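Local coordinates for protein peptidyl-prolyl cis-trans isomerase (Hirschia baltica, PDB 5EX2) that probably catalyses the cis-trans isomerisation of peptidyl-prolyl bonds as a cyclophilin-type folding helper, at residues Tyr5-Val10 with Glu229-Arg234; Arg190-Leu195 with Thr259-Phe264. All blocks are in the same frame, centred on the assembly; numbering follows the deposited sequence. Where two conformers were deposited one is given.

Interaction 1 (Tyr5-Val10 with Glu229-Arg234)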
ATOM      1  N   TYR A   5      18.553  -4.199  -8.033  1.00 19.18           N
ATOM      2  CA  TYR A   5      19.424  -3.561  -7.057  1.00 16.75           C
ATOM      3  C   TYR A   5      19.924  -4.578  -6.049  1.00 17.34           C
ATOM      4  O   TYR A   5      19.139  -5.318  -5.468  1.00 20.02           O
ATOM      5  CB  TYR A   5      18.681  -2.447  -6.334  1.00 18.01           C
ATOM      6  CG  TYR A   5      17.926  -1.525  -7.260  1.00 17.21           C
ATOM      7  CD1 TYR A   5      18.555  -0.452  -7.878  1.00 28.58           C
ATOM      8  CD2 TYR A   5      16.584  -1.742  -7.518  1.00 20.98           C
ATOM      9  CE1 TYR A   5      17.853   0.387  -8.727  1.00 18.36           C
ATOM     10  CE2 TYR A   5      15.880  -0.923  -8.357  1.00 25.09           C
ATOM     11  CZ  TYR A   5      16.511   0.139  -8.957  1.00 18.06           C
ATOM     12  OH  TYR A   5      15.774   0.943  -9.793  1.00 25.47           O
ATOM     13  N   THR A   6      21.231  -4.601  -5.840  1.00 18.14           N
ATOM     14  CA  THR A   6      21.824  -5.510  -4.870  1.00 20.70           C
ATOM     15  C   THR A   6      21.681  -4.964  -3.463  1.00 18.16           C
ATOM     16  O   THR A   6      21.619  -3.747  -3.250  1.00 15.41           O
ATOM     17  CB  THR A   6      23.311  -5.741  -5.131  1.00 19.14           C
ATOM     18  OG1 THR A   6      24.030  -4.517  -4.937  1.00 21.96           O
ATOM     19  CG2 THR A   6      23.543  -6.260  -6.538  1.00 27.83           C
ATOM     20  N   LYS A   7      21.676  -5.872  -2.499  1.00 16.41           N
ATOM     21  CA  LYS A   7      21.583  -5.499  -1.100  1.00 14.21           C
ATOM     22  C   LYS A   7      22.763  -4.608  -0.720  1.00 15.52           C
ATOM     23  O   LYS A   7      22.599  -3.616  -0.011  1.00 17.29           O
ATOM     24  CB  LYS A   7      21.551  -6.750  -0.220  1.00 17.30           C
ATOM     25  CG  LYS A   7      21.164  -6.465   1.218  1.00 15.65           C
ATOM     26  CD  LYS A   7      20.958  -7.769   2.002  1.00 21.37           C
ATOM     27  CE  LYS A   7      20.425  -7.513   3.401  1.00 29.95           C
ATOM     28  NZ  LYS A   7      20.403  -8.753   4.221  1.00 38.14           N
ATOM     29  N   GLU A   8      23.946  -4.932  -1.231  1.00 17.66           N
ATOM     30  CA  GLU A   8      25.128  -4.156  -0.931  1.00 17.43           C
ATOM     31  C   GLU A   8      24.960  -2.706  -1.398  1.00 23.26           C
ATOM     32  O   GLU A   8      25.262  -1.767  -0.661  1.00 19.51           O
ATOM     33  CB  GLU A   8      26.347  -4.804  -1.587  1.00 20.82           C
ATOM     34  CG  GLU A   8      27.666  -4.142  -1.257  1.00 32.68           C
ATOM     35  CD  GLU A   8      28.868  -4.981  -1.679  1.00 42.41           C
ATOM     36  OE1 GLU A   8      28.669  -6.068  -2.263  1.00 51.54           O
ATOM     37  OE2 GLU A   8      30.014  -4.555  -1.425  1.00 44.49           O
ATOM     38  N   SER A   9      24.463  -2.526  -2.618  1.00 16.45           N
ATOM     39  CA  SER A   9      24.328  -1.186  -3.190  1.00 16.36           C
ATOM     40  C   SER A   9      23.254  -0.361  -2.477  1.00 15.93           C
ATOM     41  O   SER A   9      23.357   0.863  -2.382  1.00 17.57           O
ATOM     42  CB  SER A   9      24.009  -1.278  -4.681  1.00 20.57           C
ATOM     43  OG  SER A   9      22.670  -1.679  -4.892  1.00 23.82           O
ATOM     44  N   VAL A  10      22.209  -1.029  -2.001  1.00 13.29           N
ATOM     45  CA  VAL A  10      21.132  -0.376  -1.284  1.00 12.47           C
ATOM     46  C   VAL A  10      21.575   0.012   0.132  1.00 16.58           C
ATOM     47  O   VAL A  10      21.325   1.130   0.572  1.00 15.36           O
ATOM     48  CB  VAL A  10      19.914  -1.297  -1.245  1.00 17.04           C
ATOM     49  CG1 VAL A  10      18.901  -0.834  -0.222  1.00 18.28           C
ATOM     50  CG2 VAL A  10      19.304  -1.401  -2.641  1.00 14.44           C
ATOM     51  N   GLU A 229      14.423  -8.019   4.946  1.00 13.18           N
ATOM     52  CA  GLU A 229      14.798  -6.615   5.039  1.00 12.83           C
ATOM     53  C   GLU A 229      14.368  -5.933   3.750  1.00 11.17           C
ATOM     54  O   GLU A 229      14.759  -6.346   2.660  1.00 14.27           O
ATOM     55  CB  GLU A 229      16.304  -6.467   5.288  1.00 14.82           C
ATOM     56  CG  GLU A 229      16.760  -7.088   6.622  1.00 14.52           C
ATOM     57  CD  GLU A 229      18.276  -7.121   6.842  1.00 20.23           C
ATOM     58  OE1 GLU A 229      19.026  -6.369   6.188  1.00 25.20           O
ATOM     59  OE2 GLU A 229      18.706  -7.909   7.706  1.00 28.65           O
ATOM     60  N   ALA A 230      13.553  -4.889   3.888  1.00 12.47           N
ATOM     61  CA  ALA A 230      13.011  -4.182   2.734  1.00 12.32           C
ATOM     62  C   ALA A 230      13.497  -2.745   2.676  1.00  9.57           C
ATOM     63  O   ALA A 230      13.698  -2.095   3.705  1.00 10.64           O
ATOM     64  CB  ALA A 230      11.487  -4.225   2.760  1.00 12.05           C
ATOM     65  N   TRP A 231      13.694  -2.277   1.458  1.00 10.53           N
ATOM     66  CA  TRP A 231      14.068  -0.892   1.219  1.00  9.07           C
ATOM     67  C   TRP A 231      13.202  -0.360   0.107  1.00  9.47           C
ATOM     68  O   TRP A 231      12.815  -1.097  -0.801  1.00  9.83           O
ATOM     69  CB  TRP A 231      15.551  -0.749   0.840  1.00 14.96           C
ATOM     70  CG  TRP A 231      16.542  -0.780   1.979  1.00 16.16           C
ATOM     71  CD1 TRP A 231      17.085   0.300   2.646  1.00 13.35           C
ATOM     72  CD2 TRP A 231      17.155  -1.938   2.538  1.00 19.49           C
ATOM     73  NE1 TRP A 231      17.982  -0.134   3.593  1.00 21.05           N
ATOM     74  CE2 TRP A 231      18.038  -1.504   3.552  1.00 12.96           C
ATOM     75  CE3 TRP A 231      17.029  -3.302   2.293  1.00 16.44           C
ATOM     76  CZ2 TRP A 231      18.794  -2.388   4.310  1.00 17.05           C
ATOM     77  CZ3 TRP A 231      17.777  -4.179   3.043  1.00 18.65           C
ATOM     78  CH2 TRP A 231      18.649  -3.722   4.048  1.00 22.65           C
ATOM     79  N   VAL A 232      12.911   0.929   0.189  1.00  7.47           N
ATOM     80  CA  VAL A 232      12.120   1.641  -0.809  1.00  8.10           C
ATOM     81  C   VAL A 232      12.939   2.826  -1.248  1.00  8.59           C
ATOM     82  O   VAL A 232      13.501   3.538  -0.419  1.00  9.41           O
ATOM     83  CB  VAL A 232      10.759   2.089  -0.244  1.00  7.87           C
ATOM     84  CG1 VAL A 232       9.979   2.908  -1.259  1.00  8.59           C
ATOM     85  CG2 VAL A 232       9.969   0.897   0.210  1.00  9.01           C
ATOM     86  N   MET A 233      13.041   3.021  -2.547  1.00  6.68           N
ATOM     87  CA  MET A 233      13.793   4.153  -3.074  1.00  7.72           C
ATOM     88  C   MET A 233      13.210   5.463  -2.536  1.00  8.60           C
ATOM     89  O   MET A 233      12.010   5.623  -2.383  1.00  8.85           O
ATOM     90  CB  MET A 233      13.784   4.132  -4.604  1.00  8.54           C
ATOM     91  CG  MET A 233      14.596   5.272  -5.264  1.00  8.05           C
ATOM     92  SD  MET A 233      14.737   5.081  -7.027  1.00  8.74           S
ATOM     93  CE  MET A 233      15.918   3.740  -7.159  1.00 10.45           C
ATOM     94  N   ARG A 234      14.100   6.388  -2.197  1.00  7.71           N
ATOM     95  CA  ARG A 234      13.718   7.698  -1.699  1.00  8.19           C
ATOM     96  C   ARG A 234      13.294   8.589  -2.862  1.00  9.00           C
ATOM     97  O   ARG A 234      14.061   8.807  -3.796  1.00  9.01           O
ATOM     98  CB  ARG A 234      14.873   8.340  -0.925  1.00  9.44           C
ATOM     99  CG  ARG A 234      15.106   7.697   0.430  1.00 10.03           C
ATOM    100  CD  ARG A 234      16.102   8.446   1.305  1.00 12.55           C
ATOM    101  NE  ARG A 234      16.312   7.761   2.584  1.00 18.79           N
ATOM    102  CZ  ARG A 234      15.475   7.799   3.624  1.00 21.68           C
ATOM    103  NH1 ARG A 234      14.340   8.484   3.565  1.00 15.75           N
ATOM    104  NH2 ARG A 234      15.773   7.139   4.735  1.00 21.56           N
TER

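Interaction 2 (Arg190-Leu195 with Thr259-Phe264)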
ATOM      1  N   ARG A 190       0.895  -0.699   0.646  1.00  6.87           N
ATOM      2  CA  ARG A 190       1.372  -0.860  -0.701  1.00  6.62           C
ATOM      3  C   ARG A 190       2.191  -2.131  -0.831  1.00  5.96           C
ATOM      4  O   ARG A 190       2.976  -2.424   0.049  1.00  8.15           O
ATOM      5  CB  ARG A 190       2.208   0.360  -1.087  1.00  8.67           C
ATOM      6  CG  ARG A 190       2.644   0.341  -2.487  1.00  7.74           C
ATOM      7  CD  ARG A 190       3.418   1.579  -2.808  1.00  7.82           C
ATOM      8  NE  ARG A 190       4.770   1.612  -2.263  1.00  9.72           N
ATOM      9  CZ  ARG A 190       5.813   1.028  -2.834  1.00  8.84           C
ATOM     10  NH1 ARG A 190       5.653   0.301  -3.933  1.00 11.34           N
ATOM     11  NH2 ARG A 190       7.019   1.177  -2.313  1.00  9.72           N
ATOM     12  N   MET A 191       2.020  -2.846  -1.941  1.00  6.57           N
ATOM     13  CA  MET A 191       2.782  -4.072  -2.208  1.00  7.74           C
ATOM     14  C   MET A 191       4.159  -3.725  -2.726  1.00  7.59           C
ATOM     15  O   MET A 191       4.318  -3.346  -3.885  1.00 10.35           O
ATOM     16  CB  MET A 191       2.038  -4.948  -3.222  1.00  8.23           C
ATOM     17  CG  MET A 191       0.678  -5.416  -2.714  1.00  7.45           C
ATOM     18  SD  MET A 191      -0.216  -6.469  -3.856  1.00 10.94           S
ATOM     19  CE  MET A 191      -1.176  -5.281  -4.765  1.00 14.26           C
ATOM     20  N   LEU A 192       5.153  -3.822  -1.853  1.00  7.94           N
ATOM     21  CA  LEU A 192       6.540  -3.601  -2.232  1.00  8.71           C
ATOM     22  C   LEU A 192       6.997  -4.607  -3.271  1.00  9.61           C
ATOM     23  O   LEU A 192       7.699  -4.278  -4.231  1.00  9.54           O
ATOM     24  CB  LEU A 192       7.438  -3.697  -1.007  1.00  9.90           C
ATOM     25  CG  LEU A 192       7.128  -2.757   0.149  1.00 10.33           C
ATOM     26  CD1 LEU A 192       8.234  -2.845   1.185  1.00 12.55           C
ATOM     27  CD2 LEU A 192       6.978  -1.319  -0.332  1.00 12.45           C
ATOM     28  N   GLU A 193       6.597  -5.854  -3.046  0.72  8.85           N
ATOM     29  CA  GLU A 193       6.833  -6.954  -3.961  0.72 10.52           C
ATOM     30  C   GLU A 193       5.558  -7.757  -3.933  0.72  8.91           C
ATOM     31  O   GLU A 193       4.898  -7.836  -2.895  0.72  9.84           O
ATOM     32  CB  GLU A 193       8.050  -7.799  -3.559  0.72 12.54           C
ATOM     33  CG  GLU A 193       9.377  -7.213  -4.023  0.72 16.51           C
ATOM     34  CD  GLU A 193      10.576  -8.123  -3.759  0.72 19.98           C
ATOM     35  OE1 GLU A 193      10.385  -9.321  -3.433  0.72 15.09           O
ATOM     36  OE2 GLU A 193      11.723  -7.637  -3.886  0.72 13.05           O
ATOM     37  N   GLY A 194       5.190  -8.311  -5.076  1.00 11.47           N
ATOM     38  CA  GLY A 194       4.024  -9.162  -5.164  1.00 11.50           C
ATOM     39  C   GLY A 194       2.839  -8.604  -5.930  1.00 11.25           C
ATOM     40  O   GLY A 194       1.803  -9.238  -5.982  1.00 10.98           O
ATOM     41  N   LEU A 195       2.966  -7.428  -6.535  1.00  9.30           N
ATOM     42  CA  LEU A 195       1.912  -6.971  -7.424  1.00  9.79           C
ATOM     43  C   LEU A 195       1.649  -8.007  -8.509  1.00 10.35           C
ATOM     44  O   LEU A 195       0.491  -8.255  -8.864  1.00 10.01           O
ATOM     45  CB  LEU A 195       2.264  -5.630  -8.054  1.00 10.14           C
ATOM     46  CG  LEU A 195       1.291  -5.105  -9.125  1.00  8.14           C
ATOM     47  CD1 LEU A 195      -0.124  -5.030  -8.623  1.00  9.86           C
ATOM     48  CD2 LEU A 195       1.724  -3.736  -9.631  1.00 10.59           C
ATOM     49  N   THR A 259       7.283   3.001  -7.056  1.00  7.57           N
ATOM     50  CA  THR A 259       8.590   3.411  -6.589  1.00  7.35           C
ATOM     51  C   THR A 259       9.446   2.173  -6.440  1.00  7.81           C
ATOM     52  O   THR A 259       9.031   1.230  -5.800  1.00  7.93           O
ATOM     53  CB  THR A 259       8.500   4.134  -5.248  1.00  9.20           C
ATOM     54  OG1 THR A 259       7.786   5.362  -5.417  1.00  8.86           O
ATOM     55  CG2 THR A 259       9.895   4.427  -4.701  1.00  7.40           C
ATOM     56  N   PRO A 260      10.651   2.167  -7.032  1.00  7.51           N
ATOM     57  CA  PRO A 260      11.470   0.963  -6.895  1.00  7.56           C
ATOM     58  C   PRO A 260      11.626   0.544  -5.451  1.00  7.60           C
ATOM     59  O   PRO A 260      11.981   1.337  -4.579  1.00  8.08           O
ATOM     60  CB  PRO A 260      12.801   1.392  -7.509  1.00 12.03           C
ATOM     61  CG  PRO A 260      12.395   2.335  -8.595  1.00  8.98           C
ATOM     62  CD  PRO A 260      11.269   3.123  -7.965  1.00  8.46           C
ATOM     63  N   SER A 261      11.389  -0.737  -5.211  1.00  8.85           N
ATOM     64  CA  SER A 261      11.430  -1.317  -3.877  1.00  8.12           C
ATOM     65  C   SER A 261      12.044  -2.703  -3.961  1.00  9.46           C
ATOM     66  O   SER A 261      11.929  -3.377  -4.980  1.00 10.09           O
ATOM     67  CB  SER A 261      10.020  -1.393  -3.278  1.00  8.49           C
ATOM     68  OG  SER A 261       9.379  -0.123  -3.327  1.00  9.45           O
ATOM     69  N   VAL A 262      12.699  -3.118  -2.899  1.00  9.95           N
ATOM     70  CA  VAL A 262      13.355  -4.420  -2.871  0.57  9.52           C
ATOM     71  C   VAL A 262      13.206  -5.051  -1.504  1.00  8.44           C
ATOM     72  O   VAL A 262      13.249  -4.369  -0.483  1.00 10.69           O
ATOM     73  CB  VAL A 262      14.858  -4.306  -3.214  0.57 11.09           C
ATOM     74  CG1 VAL A 262      15.044  -3.877  -4.653  0.57 23.66           C
ATOM     75  CG2 VAL A 262      15.544  -3.317  -2.280  0.57 15.18           C
ATOM     76  N   VAL A 263      13.015  -6.361  -1.499  1.00  9.74           N
ATOM     77  CA  VAL A 263      12.907  -7.133  -0.278  1.00  9.94           C
ATOM     78  C   VAL A 263      13.958  -8.237  -0.335  1.00 12.14           C
ATOM     79  O   VAL A 263      14.045  -8.968  -1.320  1.00 13.18           O
ATOM     80  CB  VAL A 263      11.510  -7.743  -0.097  1.00 12.82           C
ATOM     81  CG1 VAL A 263      11.444  -8.527   1.214  1.00 12.61           C
ATOM     82  CG2 VAL A 263      10.425  -6.662  -0.140  1.00 11.47           C
ATOM     83  N   PHE A 264      14.785  -8.316   0.702  1.00 12.07           N
ATOM     84  CA  PHE A 264      15.845  -9.311   0.781  1.00 13.11           C
ATOM     85  C   PHE A 264      15.538 -10.256   1.912  1.00 11.57           C
ATOM     86  O   PHE A 264      15.384  -9.837   3.052  1.00 16.77           O
ATOM     87  CB  PHE A 264      17.198  -8.646   1.018  1.00 12.70           C
ATOM     88  CG  PHE A 264      17.589  -7.668  -0.044  1.00 14.17           C
ATOM     89  CD1 PHE A 264      17.990  -8.109  -1.291  1.00 14.18           C
ATOM     90  CD2 PHE A 264      17.572  -6.301   0.209  1.00 16.27           C
ATOM     91  CE1 PHE A 264      18.374  -7.206  -2.270  1.00 18.02           C
ATOM     92  CE2 PHE A 264      17.951  -5.388  -0.762  1.00 15.19           C
ATOM     93  CZ  PHE A 264      18.350  -5.838  -2.003  1.00 15.94           C
TER
HETATM   94  O   HOH W   1       7.413  -1.518  -5.407  1.00 15.37           O
HETATM   95  O   HOH W   2      12.406 -10.897  -2.274  1.00 19.55           O

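Interaction 1 (Tyr5-Val10 with Glu229-Arg234)
Val10 sets its CG1 methyl over one face of the Trp231 indole, displaced toward the rim. Val10 CG1 stands 3.5 Å from the centroid of the Trp231 five-membered ring and 21° off its normal, which identifies a CH-pi contact, and it comes as close as 3.2 Å to Trp231 CG. The first torsion of Val10 makes this possible: with CG1 anti to the backbone N (chi1 165°), that branch is the one facing the indole. Beyond the six-membered ring, the extended chain of Lys7 brings CE to 4.2 Å from Trp231 CH2 and NZ to 3.4 Å from Glu229 OE1, a salt bridge in which the two side chains cross at about a right angle. The arrangement is a short N-terminal helix, 7-11, lying against the middle strand of a three-stranded antiparallel sheet, 229-233 between 17-19 and 261-264. Thr6 is the N-cap, its OG1 accepting from Ser9 N at 3.1 Å. Replacing Trp231 by an alanine would probably open a gap under Val10 CG1 and take away one apolar neighbour of Lys7 CE. At the other end of the contact, Met233 bends at chi3 (-74°) and directs CE obliquely at the Tyr5 ring, 3.8 Å from Tyr5 OH; Trp17 meets that ring edge-to-face.

Interaction 2 (Arg190-Leu195 with Thr259-Phe264)
A classic beta bulge, with Leu192 and Glu193 both facing Tyr36, accompanies the corner the chain turns at Leu192 beside strand 187-191 of the cyclophilin beta-barrel, where edge strand 261-264 of a separate antiparallel sheet packs against it. The two touching runs diverge by 54°, and the bonds joining them involve side chains and water. Arg190 reaches across with a bend at chi3 (75°), which brings its guanidinium edge to Ser261: NH2 donates to Ser261 OG at 2.9 Å, nearly straight at 173° and within the guanidinium plane. The hydroxyl in turn donates to Thr259 O at 2.8 Å, approaching from above the carbonyl plane, so both its donor and acceptor roles are used. One water accepts from Arg190 NH1 and donates to Leu192 O and Thr259 O, tying the two backbones together, while Gln258 OE1 is a further partner of NH1. Leu192 CD2 lies over one face of the guanidinium, and Leu192 CB meets Val263 CG2 at 4.3 Å. In one of its two conformers, Glu193, extended beyond CG, runs obliquely across Val263. There OE1 accepts from a second water that also donates to Val263 O, whereas OE2 takes the hydrogen bond of Val263 N at 3.0 Å from above the carboxylate plane.

In the fold
The centres of the two interactions lie about 10 Å apart, and both reach the small antiparallel sheet in which strands 229-233 and 261-264 are neighbours. Backbone pairing connects them directly: Glu229 O lies 2.8 Å from Phe264 N, and Met233 N lies 2.8 Å from Pro260 O, each a probable hydrogen bond. Along the chain the segments alternate, in the order 5-10, 190-195, 229-234, 259-264. Interaction 1 fastens the N-terminal helix to the sheet's middle strand, while interaction 2 fastens its edge strand to the barrel. Together they bring the N-terminal segment and the C-terminal strand onto one side of the cyclophilin fold, away from the magnesium-binding residues.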